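Long-range contacts in leucine--trna ligase (Agrobacterium radiobacter, PDB 5AH5), which probably joins L-leucine to tRNA(Leu) at the expense of ATP, as a class I aminoacyl-tRNA synthetase: residues I48-T59 and V595-Y605; Y3-F11 and V586-A594. All blocks are in the same frame, centred on the assembly; numbering follows the deposited sequence.

Contact 1 of 2, residues I48-T59 and V595-Y605. With LSS (5'-O-(L-leucylsulfamoyl)adenosine), chain I; nucleotides of chain D.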
loop_
_atom_site.group_PDB
_atom_site.type_symbol
_atom_site.label_atom_id
_atom_site.label_comp_id
_atom_site.label_asym_id
_atom_site.label_seq_id
_atom_site.Cartn_x
_atom_site.Cartn_y
_atom_site.Cartn_z
ATOM N N ILE B 48 -17.423 -4.586 2.189
ATOM C CA ILE B 48 -17.112 -5.513 1.129
ATOM C C ILE B 48 -15.764 -5.279 0.500
ATOM O O ILE B 48 -15.095 -6.221 0.070
ATOM C CB ILE B 48 -18.234 -5.576 0.053
ATOM C CG1 ILE B 48 -18.136 -6.890 -0.741
ATOM C CG2 ILE B 48 -18.187 -4.315 -0.793
ATOM C CD1 ILE B 48 -18.673 -8.143 -0.024
ATOM N N GLY B 49 -15.320 -4.054 0.481
ATOM C CA GLY B 49 -14.009 -3.708 0.019
ATOM C C GLY B 49 -12.898 -4.331 0.808
ATOM O O GLY B 49 -11.891 -4.802 0.228
ATOM N N HIS B 50 -13.046 -4.312 2.154
ATOM C CA HIS B 50 -12.134 -5.039 2.988
ATOM C C HIS B 50 -12.088 -6.521 2.666
ATOM O O HIS B 50 -11.042 -7.114 2.789
ATOM C CB HIS B 50 -12.538 -4.911 4.497
ATOM C CG HIS B 50 -12.522 -3.507 5.030
ATOM N ND1 HIS B 50 -13.563 -2.988 5.756
ATOM C CD2 HIS B 50 -11.552 -2.568 5.060
ATOM C CE1 HIS B 50 -13.259 -1.785 6.195
ATOM N NE2 HIS B 50 -12.048 -1.497 5.766
ATOM N N VAL B 51 -13.252 -7.138 2.473
ATOM C CA VAL B 51 -13.318 -8.508 2.182
ATOM C C VAL B 51 -12.453 -8.846 0.947
ATOM O O VAL B 51 -11.768 -9.871 0.941
ATOM C CB VAL B 51 -14.734 -8.965 1.894
ATOM C CG1 VAL B 51 -14.755 -10.452 1.577
ATOM C CG2 VAL B 51 -15.622 -8.670 3.065
ATOM N N ARG B 52 -12.446 -7.955 -0.048
ATOM C CA ARG B 52 -11.655 -8.175 -1.272
ATOM C C ARG B 52 -10.160 -8.106 -0.951
ATOM O O ARG B 52 -9.365 -8.983 -1.350
ATOM C CB ARG B 52 -11.980 -7.174 -2.372
ATOM C CG ARG B 52 -11.213 -7.506 -3.641
ATOM C CD ARG B 52 -11.378 -6.469 -4.702
ATOM N NE ARG B 52 -10.952 -6.979 -5.998
ATOM C CZ ARG B 52 -10.867 -6.250 -7.083
ATOM N NH1 ARG B 52 -11.260 -4.952 -7.051
ATOM N NH2 ARG B 52 -10.439 -6.813 -8.236
ATOM N N ASN B 53 -9.798 -7.033 -0.267
ATOM C CA ASN B 53 -8.451 -6.773 0.144
ATOM C C ASN B 53 -7.821 -7.942 0.983
ATOM O O ASN B 53 -6.668 -8.360 0.757
ATOM C CB ASN B 53 -8.453 -5.474 0.931
ATOM C CG ASN B 53 -7.110 -4.905 1.158
ATOM O OD1 ASN B 53 -7.014 -3.702 1.455
ATOM N ND2 ASN B 53 -6.059 -5.714 1.077
ATOM N N TYR B 54 -8.632 -8.534 1.823
ATOM C CA TYR B 54 -8.175 -9.462 2.833
ATOM C C TYR B 54 -8.275 -10.911 2.322
ATOM O O TYR B 54 -7.522 -11.807 2.727
ATOM C CB TYR B 54 -8.888 -9.198 4.179
ATOM C CG TYR B 54 -8.694 -7.770 4.758
ATOM C CD1 TYR B 54 -7.585 -7.021 4.458
ATOM C CD2 TYR B 54 -9.614 -7.194 5.653
ATOM C CE1 TYR B 54 -7.385 -5.769 4.945
ATOM C CE2 TYR B 54 -9.407 -5.880 6.154
ATOM C CZ TYR B 54 -8.327 -5.171 5.804
ATOM O OH TYR B 54 -8.055 -3.878 6.306
ATOM N N SER B 55 -9.240 -11.161 1.471
ATOM C CA SER B 55 -9.345 -12.428 0.769
ATOM C C SER B 55 -8.080 -12.755 0.041
ATOM O O SER B 55 -7.640 -13.913 0.041
ATOM C CB SER B 55 -10.464 -12.388 -0.231
ATOM O OG SER B 55 -11.667 -12.454 0.444
ATOM N N MET B 56 -7.479 -11.757 -0.560
ATOM C CA MET B 56 -6.251 -11.975 -1.397
ATOM C C MET B 56 -5.086 -12.423 -0.518
ATOM O O MET B 56 -4.320 -13.330 -0.895
ATOM C CB MET B 56 -5.850 -10.732 -2.162
ATOM C CG MET B 56 -6.845 -10.246 -3.214
ATOM S SD MET B 56 -6.354 -8.692 -4.032
ATOM C CE MET B 56 -7.832 -8.540 -5.033
ATOM N N GLY B 57 -4.964 -11.788 0.658
ATOM C CA GLY B 57 -3.950 -12.144 1.605
ATOM C C GLY B 57 -4.177 -13.496 2.154
ATOM O O GLY B 57 -3.220 -14.236 2.283
ATOM N N ASP B 58 -5.432 -13.866 2.453
ATOM C CA ASP B 58 -5.658 -15.173 2.978
ATOM C C ASP B 58 -5.331 -16.342 1.977
ATOM O O ASP B 58 -4.869 -17.393 2.368
ATOM C CB ASP B 58 -7.105 -15.365 3.363
ATOM C CG ASP B 58 -7.297 -16.588 4.250
ATOM O OD1 ASP B 58 -6.555 -16.723 5.245
ATOM O OD2 ASP B 58 -8.167 -17.439 3.960
ATOM N N THR B 59 -5.771 -16.169 0.731
ATOM C CA THR B 59 -5.506 -17.091 -0.328
ATOM C C THR B 59 -4.009 -17.313 -0.475
ATOM O O THR B 59 -3.558 -18.465 -0.490
ATOM C CB THR B 59 -6.216 -16.634 -1.639
ATOM O OG1 THR B 59 -7.634 -16.810 -1.434
ATOM C CG2 THR B 59 -5.774 -17.498 -2.825
ATOM N N VAL B 595 -18.463 -15.987 -1.770
ATOM C CA VAL B 595 -18.240 -14.583 -1.705
ATOM C C VAL B 595 -16.806 -14.276 -2.072
ATOM O O VAL B 595 -16.529 -13.382 -2.880
ATOM C CB VAL B 595 -18.575 -14.022 -0.291
ATOM C CG1 VAL B 595 -18.173 -12.595 -0.179
ATOM C CG2 VAL B 595 -20.079 -14.122 -0.080
ATOM N N ARG B 596 -15.895 -14.989 -1.441
ATOM C CA ARG B 596 -14.488 -14.730 -1.655
ATOM C C ARG B 596 -14.061 -15.069 -3.114
ATOM O O ARG B 596 -13.293 -14.302 -3.735
ATOM C CB ARG B 596 -13.681 -15.567 -0.701
ATOM C CG ARG B 596 -13.852 -15.170 0.775
ATOM C CD ARG B 596 -13.250 -16.212 1.693
ATOM N NE ARG B 596 -11.862 -16.476 1.342
ATOM C CZ ARG B 596 -10.947 -17.018 2.151
ATOM N NH1 ARG B 596 -11.203 -17.284 3.433
ATOM N NH2 ARG B 596 -9.735 -17.242 1.680
ATOM N N CYS B 597 -14.550 -16.191 -3.616
ATOM C CA CYS B 597 -14.216 -16.622 -5.039
ATOM C C CYS B 597 -14.801 -15.695 -6.103
ATOM O O CYS B 597 -14.126 -15.423 -7.091
ATOM C CB CYS B 597 -14.688 -18.045 -5.285
ATOM S SG CYS B 597 -13.615 -19.262 -4.467
ATOM N N TYR B 598 -16.006 -15.148 -5.885
ATOM C CA TYR B 598 -16.532 -14.090 -6.785
ATOM C C TYR B 598 -15.631 -12.908 -6.820
ATOM O O TYR B 598 -15.300 -12.437 -7.897
ATOM C CB TYR B 598 -17.967 -13.692 -6.431
ATOM C CG TYR B 598 -18.558 -12.432 -7.080
ATOM C CD1 TYR B 598 -18.823 -12.352 -8.471
ATOM C CD2 TYR B 598 -18.850 -11.305 -6.311
ATOM C CE1 TYR B 598 -19.387 -11.193 -9.041
ATOM C CE2 TYR B 598 -19.411 -10.161 -6.890
ATOM C CZ TYR B 598 -19.667 -10.114 -8.262
ATOM O OH TYR B 598 -20.240 -8.974 -8.802
ATOM N N LEU B 599 -15.201 -12.389 -5.667
ATOM C CA LEU B 599 -14.283 -11.236 -5.693
ATOM C C LEU B 599 -12.967 -11.529 -6.350
ATOM O O LEU B 599 -12.309 -10.616 -6.885
ATOM C CB LEU B 599 -13.997 -10.685 -4.281
ATOM C CG LEU B 599 -15.253 -10.028 -3.644
ATOM C CD1 LEU B 599 -15.084 -9.960 -2.117
ATOM C CD2 LEU B 599 -15.493 -8.652 -4.237
ATOM N N LEU B 600 -12.481 -12.743 -6.185
ATOM C CA LEU B 600 -11.171 -13.059 -6.719
ATOM C C LEU B 600 -11.264 -13.389 -8.253
ATOM O O LEU B 600 -10.352 -13.105 -8.985
ATOM C CB LEU B 600 -10.524 -14.220 -5.944
ATOM C CG LEU B 600 -10.040 -13.923 -4.487
ATOM C CD1 LEU B 600 -9.206 -15.088 -4.004
ATOM C CD2 LEU B 600 -9.208 -12.682 -4.439
ATOM N N PHE B 601 -12.341 -14.001 -8.676
ATOM C CA PHE B 601 -12.521 -14.405 -10.086
ATOM C C PHE B 601 -13.106 -13.285 -10.982
ATOM O O PHE B 601 -12.997 -13.348 -12.176
ATOM C CB PHE B 601 -13.380 -15.674 -10.132
ATOM C CG PHE B 601 -13.686 -16.179 -11.522
ATOM C CD1 PHE B 601 -12.689 -16.712 -12.315
ATOM C CD2 PHE B 601 -15.017 -16.198 -11.998
ATOM C CE1 PHE B 601 -12.976 -17.192 -13.607
ATOM C CE2 PHE B 601 -15.329 -16.717 -13.256
ATOM C CZ PHE B 601 -14.303 -17.211 -14.076
ATOM N N LYS B 602 -13.687 -12.228 -10.418
ATOM C CA LYS B 602 -14.457 -11.266 -11.214
ATOM C C LYS B 602 -13.572 -10.539 -12.219
ATOM O O LYS B 602 -13.949 -10.381 -13.350
ATOM C CB LYS B 602 -15.204 -10.263 -10.306
ATOM C CG LYS B 602 -15.976 -9.176 -11.023
ATOM C CD LYS B 602 -17.071 -9.726 -11.911
ATOM C CE LYS B 602 -18.079 -8.632 -12.224
ATOM N NZ LYS B 602 -18.799 -8.908 -13.483
ATOM N N THR B 603 -12.355 -10.170 -11.848
ATOM C CA THR B 603 -11.533 -9.379 -12.749
ATOM C C THR B 603 -10.156 -9.448 -12.238
ATOM O O THR B 603 -9.867 -10.228 -11.363
ATOM C CB THR B 603 -12.030 -7.916 -12.871
ATOM O OG1 THR B 603 -11.250 -7.217 -13.832
ATOM C CG2 THR B 603 -11.942 -7.122 -11.503
ATOM N N THR B 604 -9.270 -8.674 -12.829
ATOM C CA THR B 604 -7.893 -8.605 -12.412
ATOM C C THR B 604 -7.849 -8.004 -10.968
ATOM O O THR B 604 -8.656 -7.119 -10.652
ATOM C CB THR B 604 -7.182 -7.680 -13.379
ATOM O OG1 THR B 604 -7.596 -8.019 -14.719
ATOM C CG2 THR B 604 -5.630 -7.791 -13.262
ATOM N N TYR B 605 -6.864 -8.416 -10.159
ATOM C CA TYR B 605 -6.768 -8.018 -8.766
ATOM C C TYR B 605 -6.782 -6.496 -8.600
ATOM O O TYR B 605 -7.350 -5.972 -7.640
ATOM C CB TYR B 605 -5.536 -8.631 -8.062
ATOM C CG TYR B 605 -4.294 -7.898 -8.354
ATOM C CD1 TYR B 605 -3.502 -8.232 -9.454
ATOM C CD2 TYR B 605 -3.864 -6.880 -7.560
ATOM C CE1 TYR B 605 -2.314 -7.542 -9.720
ATOM C CE2 TYR B 605 -2.691 -6.178 -7.844
ATOM C CZ TYR B 605 -1.946 -6.501 -8.936
ATOM O OH TYR B 605 -0.784 -5.785 -9.206
HETATM C C1 LSS I . -7.000 2.334 6.116
HETATM N N1 LSS I . -12.497 -1.482 -2.314
HETATM O O1 LSS I . -6.961 2.800 4.999
HETATM S S1 LSS I . -9.286 1.470 5.795
HETATM C C2 LSS I . -11.272 -1.991 -2.195
HETATM N N2 LSS I . -8.049 1.695 6.601
HETATM O O2 LSS I . -7.752 0.341 0.365
HETATM N N3 LSS I . -10.507 -1.817 -1.095
HETATM O O3 LSS I . -6.067 -1.263 1.846
HETATM C C4 LSS I . -11.014 -1.099 -0.065
HETATM N N4 LSS I . -6.117 2.205 8.449
HETATM O O4 LSS I . -9.170 -1.749 2.853
HETATM C C5 LSS I . -12.249 -0.472 -0.168
HETATM O O5 LSS I . -8.897 0.545 4.553
HETATM C C6 LSS I . -12.987 -0.652 -1.326
HETATM N N6 LSS I . -14.222 -0.092 -1.406
HETATM C C7 LSS I . -3.253 1.984 7.248
HETATM N N7 LSS I . -12.463 0.214 0.984
HETATM C C8 LSS I . -11.361 0.068 1.770
HETATM C C9 LSS I . -4.580 1.787 6.511
HETATM N N9 LSS I . -10.498 -0.762 1.128
HETATM C CA LSS I . -5.824 2.531 7.029
HETATM C C10 LSS I . -2.762 3.421 7.011
HETATM C C11 LSS I . -2.257 0.869 6.767
HETATM O O1A LSS I . -9.975 2.610 5.174
HETATM C C21 LSS I . -9.176 -1.172 1.558
HETATM C C22 LSS I . -8.228 -0.026 1.629
HETATM C C23 LSS I . -7.125 -0.555 2.549
HETATM C C24 LSS I . -7.929 -1.457 3.463
HETATM C C25 LSS I . -8.357 -0.758 4.755
HETATM O O2A LSS I . -10.258 0.661 6.500
ATOM P P G D 12 -16.597 -4.821 -20.401
ATOM O OP1 G D 12 -16.410 -3.450 -19.917
ATOM O OP2 G D 12 -15.880 -5.240 -21.633
ATOM O "O5'" G D 12 -16.225 -5.893 -19.281
ATOM C "C5'" G D 12 -16.742 -5.768 -17.942
ATOM C "C4'" G D 12 -16.257 -6.893 -17.052
ATOM O "O4'" G D 12 -16.867 -8.147 -17.426
ATOM C "C3'" G D 12 -14.779 -7.221 -17.077
ATOM O "O3'" G D 12 -14.054 -6.302 -16.329
ATOM C "C2'" G D 12 -14.780 -8.585 -16.428
ATOM O "O2'" G D 12 -15.064 -8.651 -15.039
ATOM C "C1'" G D 12 -15.952 -9.213 -17.163
ATOM N N9 G D 12 -15.586 -9.874 -18.421
ATOM C C8 G D 12 -15.642 -9.353 -19.693
ATOM N N7 G D 12 -15.267 -10.202 -20.611
ATOM C C5 G D 12 -15.015 -11.372 -19.913
ATOM C C6 G D 12 -14.555 -12.631 -20.375
ATOM O O6 G D 12 -14.347 -12.990 -21.540
ATOM N N1 G D 12 -14.377 -13.529 -19.324
ATOM C C2 G D 12 -14.562 -13.231 -17.991
ATOM N N2 G D 12 -14.321 -14.216 -17.114
ATOM N N3 G D 12 -14.998 -12.061 -17.551
ATOM C C4 G D 12 -15.166 -11.174 -18.555
HETATM O O HOH W 1 -10.008 -9.254 -7.526
HETATM O O HOH W 2 -10.130 -16.628 -1.015
#
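Val595 opens the contact. Its CG1 lies 4.4 Å from Val51 CG1, with Ile48 CD1 at a similar distance. Segments 48-59 and 595-601 of the two helices run almost perpendicular, their axes 9.6 Å apart.

Next, Arg596 CG packs on Ser55 OG, which bonds back to Val51 O. The arginine chain then bends at chi3 (54°) and brings the guanidinium to Asp58. NH2 gives Asp58 OD2 a hydrogen bond of 2.8 Å, the main link of a salt bridge; a weaker one comes from NH1. OD2 takes the NH2 bond on its anti lone pair, and the carboxylate and guanidinium planes are turned 65° apart. Arg62 also bridges to this carboxylate. A water accepts from Arg596 NH2 and bonds Thr59 OG1, which also bonds Pro717 O.

Leu599 fills the middle. Its CD1 reaches Val51 CG1 at 3.7 Å, the two crossing at about a right angle. Leu600 splits its branches: CD2 lies alongside Met56 CG at 3.6 Å, while CD1 meets Thr59 OG1 end to end.

Past the helix, Lys602 O accepts from O2' of G12 of chain D. Thr604 and Tyr605 meet Arg52, which reaches across with an extended chain. Its NH2 bonds a water that donates to Leu599 O, and NH2 comes within 3.0 Å of Thr604 O. Tyr605 O sits over one guanidinium face, and NH1 bonds Ala607 O. Tyr605 CB meets Met56 CE at 3.8 Å.

The other side of segment 48-59 serves the active site. His50 NE2 donates to sulfamoyl O2A of the leucyl-adenylate analogue at 2.9 Å, and Asn53 OD1, one turn on, accepts from its ribose O3. His50 ends the HIGH sequence 47-50, whose place at the start of helix 48-66, beside the analogue, is consistent with the class I synthetase HIGH motif.

Contact 2 of 2, residues Y3-F11 and V586-A594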
loop_
_atom_site.group_PDB
_atom_site.type_symbol
_atom_site.label_atom_id
_atom_site.label_comp_id
_atom_site.label_asym_id
_atom_site.label_seq_id
_atom_site.Cartn_x
_atom_site.Cartn_y
_atom_site.Cartn_z
ATOM N N TYR B 3 -24.402 -27.903 0.094
ATOM C CA TYR B 3 -23.427 -27.588 1.170
ATOM C C TYR B 3 -24.091 -26.576 2.116
ATOM O O TYR B 3 -24.469 -25.483 1.697
ATOM C CB TYR B 3 -22.133 -26.995 0.610
ATOM C CG TYR B 3 -21.170 -26.486 1.669
ATOM C CD1 TYR B 3 -20.614 -27.367 2.602
ATOM C CD2 TYR B 3 -20.864 -25.103 1.774
ATOM C CE1 TYR B 3 -19.730 -26.930 3.576
ATOM C CE2 TYR B 3 -20.003 -24.643 2.767
ATOM C CZ TYR B 3 -19.407 -25.567 3.641
ATOM O OH TYR B 3 -18.577 -25.147 4.614
ATOM N N ASP B 4 -24.244 -26.968 3.368
ATOM C CA ASP B 4 -24.827 -26.128 4.418
ATOM C C ASP B 4 -23.746 -25.245 5.065
ATOM O O ASP B 4 -23.220 -25.527 6.142
ATOM C CB ASP B 4 -25.505 -27.027 5.442
ATOM C CG ASP B 4 -26.167 -26.260 6.594
ATOM O OD1 ASP B 4 -26.607 -25.106 6.450
ATOM O OD2 ASP B 4 -26.282 -26.878 7.655
ATOM N N HIS B 5 -23.439 -24.154 4.373
ATOM C CA HIS B 5 -22.429 -23.174 4.815
ATOM C C HIS B 5 -22.748 -22.534 6.198
ATOM O O HIS B 5 -21.840 -22.187 6.916
ATOM C CB HIS B 5 -22.256 -22.064 3.724
ATOM C CG HIS B 5 -23.525 -21.351 3.374
ATOM N ND1 HIS B 5 -24.299 -21.680 2.280
ATOM C CD2 HIS B 5 -24.171 -20.339 3.996
ATOM C CE1 HIS B 5 -25.355 -20.886 2.225
ATOM N NE2 HIS B 5 -25.313 -20.072 3.269
ATOM N N ARG B 6 -24.036 -22.384 6.520
ATOM C CA ARG B 6 -24.497 -21.730 7.752
ATOM C C ARG B 6 -24.125 -22.526 9.012
ATOM O O ARG B 6 -24.104 -21.966 10.079
ATOM C CB ARG B 6 -26.003 -21.493 7.735
ATOM C CG ARG B 6 -26.515 -20.421 6.779
ATOM C CD ARG B 6 -28.052 -20.404 6.788
ATOM N NE ARG B 6 -28.674 -19.619 5.714
ATOM C CZ ARG B 6 -28.861 -20.038 4.454
ATOM N NH1 ARG B 6 -28.456 -21.241 4.045
ATOM N NH2 ARG B 6 -29.445 -19.231 3.570
ATOM N N SER B 7 -23.866 -23.824 8.906
ATOM C CA SER B 7 -23.242 -24.525 10.014
ATOM C C SER B 7 -21.847 -24.991 9.675
ATOM O O SER B 7 -21.013 -25.036 10.571
ATOM C CB SER B 7 -24.124 -25.680 10.507
ATOM O OG SER B 7 -24.537 -26.499 9.446
ATOM N N ARG B 8 -21.559 -25.306 8.403
ATOM C CA ARG B 8 -20.306 -25.999 8.095
ATOM C C ARG B 8 -19.127 -25.086 8.028
ATOM O O ARG B 8 -18.022 -25.500 8.398
ATOM C CB ARG B 8 -20.435 -26.889 6.831
ATOM C CG ARG B 8 -21.412 -28.079 7.017
ATOM C CD ARG B 8 -21.097 -29.044 8.171
ATOM N NE ARG B 8 -19.972 -29.896 7.836
ATOM C CZ ARG B 8 -19.408 -30.834 8.622
ATOM N NH1 ARG B 8 -19.806 -31.067 9.839
ATOM N NH2 ARG B 8 -18.382 -31.556 8.153
ATOM N N ASP B 9 -19.315 -23.856 7.558
ATOM C CA ASP B 9 -18.206 -22.875 7.540
ATOM C C ASP B 9 -17.605 -22.771 8.943
ATOM O O ASP B 9 -16.369 -22.877 9.133
ATOM C CB ASP B 9 -18.668 -21.466 7.058
ATOM C CG ASP B 9 -18.920 -21.399 5.548
ATOM O OD1 ASP B 9 -18.731 -22.411 4.845
ATOM O OD2 ASP B 9 -19.343 -20.353 5.043
ATOM N N ALA B 10 -18.482 -22.603 9.943
ATOM C CA ALA B 10 -18.045 -22.487 11.359
ATOM C C ALA B 10 -17.371 -23.758 11.856
ATOM O O ALA B 10 -16.337 -23.720 12.586
ATOM C CB ALA B 10 -19.250 -22.164 12.232
ATOM N N PHE B 11 -17.939 -24.899 11.471
ATOM C CA PHE B 11 -17.350 -26.194 11.820
ATOM C C PHE B 11 -15.878 -26.274 11.371
ATOM O O PHE B 11 -14.973 -26.591 12.196
ATOM C CB PHE B 11 -18.196 -27.342 11.249
ATOM C CG PHE B 11 -17.617 -28.703 11.497
ATOM C CD1 PHE B 11 -17.928 -29.399 12.668
ATOM C CD2 PHE B 11 -16.774 -29.297 10.567
ATOM C CE1 PHE B 11 -17.382 -30.652 12.914
ATOM C CE2 PHE B 11 -16.229 -30.552 10.796
ATOM C CZ PHE B 11 -16.535 -31.241 11.972
ATOM N N VAL B 586 -24.437 -11.229 2.728
ATOM C CA VAL B 586 -24.008 -11.990 1.526
ATOM C C VAL B 586 -23.435 -13.360 1.923
ATOM O O VAL B 586 -23.788 -14.377 1.337
ATOM C CB VAL B 586 -23.108 -11.139 0.632
ATOM C CG1 VAL B 586 -22.888 -11.853 -0.680
ATOM C CG2 VAL B 586 -23.807 -9.797 0.360
ATOM N N VAL B 587 -22.662 -13.376 3.013
ATOM C CA VAL B 587 -22.052 -14.594 3.549
ATOM C C VAL B 587 -23.117 -15.546 4.057
ATOM O O VAL B 587 -23.034 -16.760 3.833
ATOM C CB VAL B 587 -21.031 -14.232 4.640
ATOM C CG1 VAL B 587 -20.570 -15.445 5.419
ATOM C CG2 VAL B 587 -19.866 -13.509 4.016
ATOM N N GLN B 588 -24.151 -14.993 4.693
ATOM C CA GLN B 588 -25.266 -15.773 5.165
ATOM C C GLN B 588 -26.064 -16.413 4.015
ATOM O O GLN B 588 -26.602 -17.534 4.149
ATOM C CB GLN B 588 -26.209 -14.872 6.002
ATOM C CG GLN B 588 -27.307 -15.592 6.758
ATOM C CD GLN B 588 -26.772 -16.446 7.912
ATOM O OE1 GLN B 588 -25.614 -16.275 8.352
ATOM N NE2 GLN B 588 -27.605 -17.388 8.398
ATOM N N GLU B 589 -26.235 -15.687 2.926
ATOM C CA GLU B 589 -26.973 -16.253 1.782
ATOM C C GLU B 589 -26.160 -17.304 0.986
ATOM O O GLU B 589 -26.696 -18.323 0.605
ATOM C CB GLU B 589 -27.459 -15.152 0.845
ATOM C CG GLU B 589 -28.054 -15.664 -0.454
ATOM C CD GLU B 589 -28.840 -14.592 -1.214
ATOM O OE1 GLU B 589 -28.623 -13.382 -0.963
ATOM O OE2 GLU B 589 -29.668 -14.958 -2.087
ATOM N N PHE B 590 -24.879 -17.064 0.776
ATOM C CA PHE B 590 -24.067 -17.849 -0.182
ATOM C C PHE B 590 -22.928 -18.664 0.408
ATOM O O PHE B 590 -22.375 -19.541 -0.260
ATOM C CB PHE B 590 -23.446 -16.876 -1.181
ATOM C CG PHE B 590 -24.458 -16.203 -2.051
ATOM C CD1 PHE B 590 -25.203 -16.948 -2.937
ATOM C CD2 PHE B 590 -24.647 -14.840 -2.001
ATOM C CE1 PHE B 590 -26.160 -16.345 -3.762
ATOM C CE2 PHE B 590 -25.584 -14.237 -2.811
ATOM C CZ PHE B 590 -26.345 -14.990 -3.694
ATOM N N GLY B 591 -22.536 -18.330 1.622
ATOM C CA GLY B 591 -21.389 -18.884 2.269
ATOM C C GLY B 591 -20.151 -18.045 2.012
ATOM O O GLY B 591 -20.052 -17.303 1.022
ATOM N N ALA B 592 -19.173 -18.195 2.886
ATOM C CA ALA B 592 -17.908 -17.468 2.705
ATOM C C ALA B 592 -17.142 -17.748 1.370
ATOM O O ALA B 592 -16.495 -16.869 0.782
ATOM C CB ALA B 592 -16.989 -17.806 3.857
ATOM N N ASP B 593 -17.119 -18.998 0.994
ATOM C CA ASP B 593 -16.273 -19.406 -0.188
ATOM C C ASP B 593 -16.755 -18.700 -1.481
ATOM O O ASP B 593 -15.974 -18.114 -2.227
ATOM C CB ASP B 593 -16.381 -20.906 -0.351
ATOM C CG ASP B 593 -15.664 -21.685 0.740
ATOM O OD1 ASP B 593 -14.584 -21.296 1.243
ATOM O OD2 ASP B 593 -16.190 -22.748 1.105
ATOM N N ALA B 594 -18.065 -18.708 -1.685
ATOM C CA ALA B 594 -18.668 -18.133 -2.893
ATOM C C ALA B 594 -18.465 -16.646 -2.946
ATOM O O ALA B 594 -18.201 -16.109 -4.015
ATOM C CB ALA B 594 -20.140 -18.496 -2.970
HETATM O O HOH W 3 -18.545 -21.521 2.202
#
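The N-to-C directions of helix segments 5-11 and 586-590 are 107° apart and their axes approach to 9.4 Å. The backbones come nearest at His5 and Gly591, whose CA atoms are 5.1 Å apart.

His5 is the centre of the contact. Its CG sits between the backbone N and the carbonyl carbon (chi1 57°), which lays the ring against the end of helix 586-590. One face receives Gly591 CA in a CH-pi contact, 3.8 Å from the ring centroid. At the ring edge NE2 donates to Gln588 O at 3.0 Å, close to the plane of the imidazole. The carbonyl is approached from well above its own plane. This contact and the bond together fix the rotation of the ring. Gly591, at positive phi, is where the chain leaves helix 583-590.

Arg6 lies beside this bond. Gln588 O rests over one face of its guanidinium, 3.3 Å from Arg6 NE, but the angle is too poor for a hydrogen bond. The Gln588 chain bends at chi2 and sets its amide across the arginine, with NE2 3.4 Å from Arg6 CD.

Asp9 takes the start of the next helix. Its OD2 accepts from Ala592 N at 3.1 Å, in a nearly straight bond of 168°. Tyr3 OH donates to OD1 at 2.8 Å, so both oxygens are held. A water donates to Asp9 OD1 and, weakly, to Asp593 OD2, and accepts from Asp593 N. It probably eases the nearness of the two carboxylates.

The N-terminal helix 5-19 thus rests on the break between helices 583-590 and 592-601. Arg620 of helix 617-632 bonds both Tyr3 O and Phe590 O. Helix 720-729 packs on Tyr3 and Asp9, and its His721 and Ile722 bond the Asp593 carboxylate.

The chain starts in contact 2, with residues 3-11, and soon enters contact 1 through residues 48-59. Over five hundred residues follow, including the editing and zinc-binding regions. The chain then returns at 586-594, closing the long loop of contact 2, and runs directly into 595-605, which closes that of contact 1. The two loops therefore cross. The second segments share helix 592-601: its first turn meets the N-terminal helix, and residues from Val595 on, chiefly Arg596, Leu599 and Leu600, meet the helix of the HIGH region. The contacts, centred about 16 Å apart, touch where Val595 CG2 packs on Val586 CG1. Together they tie helices 5-19 and 48-66 to the consecutive helices 583-590 and 592-601.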